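Side-chain contact in Non-sulfated chondroitin lyase E66 (Autographa californica nucleopolyhedrovirus, PDB 3VSN), which is a viral envelope chondroitin lyase that cleaves non-sulfated chondroitin and is essential for oral infectivity: residues Thr84-Cys89 with Met144-Met149. Numbering follows the deposited sequence.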
loop_
_atom_site.group_PDB
_atom_site.type_symbol
_atom_site.label_atom_id
_atom_site.label_comp_id
_atom_site.label_asym_id
_atom_site.label_seq_id
_atom_site.Cartn_x
_atom_site.Cartn_y
_atom_site.Cartn_z
ATOM N N THR A 84 -2.675 -0.377 -26.293
ATOM C CA THR A 84 -3.891 -0.894 -26.913
ATOM C C THR A 84 -3.625 -2.188 -27.696
ATOM O O THR A 84 -4.434 -3.119 -27.645
ATOM C CB THR A 84 -4.568 0.184 -27.787
ATOM O OG1 THR A 84 -4.768 1.366 -27.000
ATOM C CG2 THR A 84 -5.912 -0.290 -28.307
ATOM N N LEU A 85 -2.490 -2.248 -28.396
ATOM C CA LEU A 85 -2.063 -3.475 -29.077
ATOM C C LEU A 85 -1.855 -4.632 -28.099
ATOM O O LEU A 85 -2.301 -5.753 -28.355
ATOM C CB LEU A 85 -0.783 -3.242 -29.890
ATOM C CG LEU A 85 -0.902 -2.537 -31.243
ATOM C CD1 LEU A 85 0.482 -2.258 -31.803
ATOM C CD2 LEU A 85 -1.726 -3.361 -32.224
ATOM N N ILE A 86 -1.176 -4.354 -26.987
ATOM C CA ILE A 86 -0.974 -5.359 -25.938
ATOM C C ILE A 86 -2.323 -5.813 -25.372
ATOM O O ILE A 86 -2.552 -7.010 -25.197
ATOM C CB ILE A 86 -0.025 -4.857 -24.823
ATOM C CG1 ILE A 86 1.394 -4.667 -25.382
ATOM C CG2 ILE A 86 -0.009 -5.830 -23.641
ATOM C CD1 ILE A 86 2.304 -3.823 -24.511
ATOM N N GLY A 87 -3.219 -4.860 -25.117
ATOM C CA GLY A 87 -4.576 -5.178 -24.654
ATOM C C GLY A 87 -5.323 -6.107 -25.602
ATOM O O GLY A 87 -6.043 -7.013 -25.163
ATOM N N TYR A 88 -5.152 -5.880 -26.904
ATOM C CA TYR A 88 -5.759 -6.736 -27.924
ATOM C C TYR A 88 -5.125 -8.130 -27.987
ATOM O O TYR A 88 -5.813 -9.106 -28.284
ATOM C CB TYR A 88 -5.722 -6.064 -29.302
ATOM C CG TYR A 88 -6.953 -5.238 -29.633
ATOM C CD1 TYR A 88 -6.870 -3.854 -29.781
ATOM C CD2 TYR A 88 -8.201 -5.845 -29.799
ATOM C CE1 TYR A 88 -7.992 -3.098 -30.088
ATOM C CE2 TYR A 88 -9.329 -5.097 -30.104
ATOM C CZ TYR A 88 -9.218 -3.727 -30.246
ATOM O OH TYR A 88 -10.332 -2.981 -30.554
ATOM N N CYS A 89 -3.823 -8.220 -27.706
ATOM C CA CYS A 89 -3.151 -9.518 -27.586
ATOM C C CYS A 89 -3.785 -10.363 -26.492
ATOM O O CYS A 89 -4.026 -11.556 -26.682
ATOM C CB CYS A 89 -1.660 -9.348 -27.291
ATOM S SG CYS A 89 -0.693 -8.752 -28.689
ATOM N N MET A 144 7.221 -0.352 -26.107
ATOM C CA MET A 144 7.319 -0.926 -27.452
ATOM C C MET A 144 7.903 -2.350 -27.507
ATOM O O MET A 144 7.337 -3.205 -28.184
ATOM C CB MET A 144 8.067 0.010 -28.404
ATOM C CG MET A 144 7.981 -0.401 -29.867
ATOM S SD MET A 144 9.024 0.636 -30.906
ATOM C CE MET A 144 10.658 0.040 -30.464
ATOM N N PRO A 145 9.024 -2.617 -26.799
ATOM C CA PRO A 145 9.528 -3.994 -26.819
ATOM C C PRO A 145 8.522 -5.018 -26.281
ATOM O O PRO A 145 8.504 -6.160 -26.741
ATOM C CB PRO A 145 10.771 -3.921 -25.931
ATOM C CG PRO A 145 11.237 -2.513 -26.089
ATOM C CD PRO A 145 9.961 -1.717 -26.100
ATOM N N GLU A 146 7.684 -4.598 -25.334
ATOM C CA GLU A 146 6.590 -5.437 -24.831
ATOM C C GLU A 146 5.546 -5.738 -25.909
ATOM O O GLU A 146 4.951 -6.818 -25.910
ATOM C CB GLU A 146 5.944 -4.810 -23.587
ATOM C CG GLU A 146 6.847 -4.852 -22.358
ATOM C CD GLU A 146 6.354 -4.011 -21.187
ATOM O OE1 GLU A 146 5.438 -3.174 -21.356
ATOM O OE2 GLU A 146 6.902 -4.185 -20.079
ATOM N N VAL A 147 5.333 -4.793 -26.827
ATOM C CA VAL A 147 4.426 -4.999 -27.965
ATOM C C VAL A 147 4.941 -6.125 -28.864
ATOM O O VAL A 147 4.195 -7.049 -29.197
ATOM C CB VAL A 147 4.225 -3.708 -28.791
ATOM C CG1 VAL A 147 3.383 -3.976 -30.030
ATOM C CG2 VAL A 147 3.571 -2.631 -27.940
ATOM N N PHE A 148 6.219 -6.045 -29.234
ATOM C CA PHE A 148 6.869 -7.079 -30.038
ATOM C C PHE A 148 6.700 -8.452 -29.396
ATOM O O PHE A 148 6.299 -9.412 -30.061
ATOM C CB PHE A 148 8.357 -6.768 -30.226
ATOM C CG PHE A 148 8.639 -5.757 -31.306
ATOM C CD1 PHE A 148 8.926 -6.171 -32.605
ATOM C CD2 PHE A 148 8.632 -4.394 -31.026
ATOM C CE1 PHE A 148 9.190 -5.247 -33.603
ATOM C CE2 PHE A 148 8.897 -3.462 -32.021
ATOM C CZ PHE A 148 9.180 -3.891 -33.313
ATOM N N MET A 149 6.987 -8.527 -28.096
ATOM C CA MET A 149 6.906 -9.778 -27.357
ATOM C C MET A 149 5.480 -10.340 -27.306
ATOM O O MET A 149 5.265 -11.510 -27.626
ATOM C CB MET A 149 7.470 -9.599 -25.944
ATOM C CG MET A 149 7.469 -10.875 -25.122
ATOM S SD MET A 149 8.207 -10.623 -23.504
ATOM C CE MET A 149 8.183 -12.294 -22.876
#
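Leu85 meets Val147 by a single methyl pair, CD1 against CG1 at 3.8 Å, and this contact opens a small apolar seam between two helices that run in the same general direction, their local axes inclined by 27° and 9.3 Å from each other at closest approach. The seam illustrates how a few branched side chains can join two helices, for no hydrogen bond passes between the two segments. Ile86 follows at the point where the two backbones come nearest, its CA 5.8 Å from the CA of Val147. With CG1 anti to its own carbonyl carbon (chi1 -66°) and the chain extended beyond it (chi2 164°), Ile86 reaches across the gap, and its CD1 comes to rest at 3.8 Å from Val147 CG2 and at 3.9 Å from Glu146 CB. Val147 is thus shared through its fork: CG1 serves Leu85, while CG2 lies against both CG1 and CD1 of Ile86. Glu146 contributes its CB to the seam, while its buried carboxylate is paired outside the contact, OE2 in a salt bridge to Arg194 and OE1 in another to Lys49. The side chain of Glu146 lies about 10 Å from that of Asn191, the proton acceptor of the active site. Beyond Ile86, Cys89 carries the packing on toward Asn150, Ile151 and Val154, farther along the partner helix. The contact therefore joins helices 75-93 and 138-154 inside the N-terminal alpha-helical domain, part of the alpha/alpha toroid, with helix 103-119 touching both through Leu85 and Phe148, and helix 161-175 packing against Pro145 and Phe148.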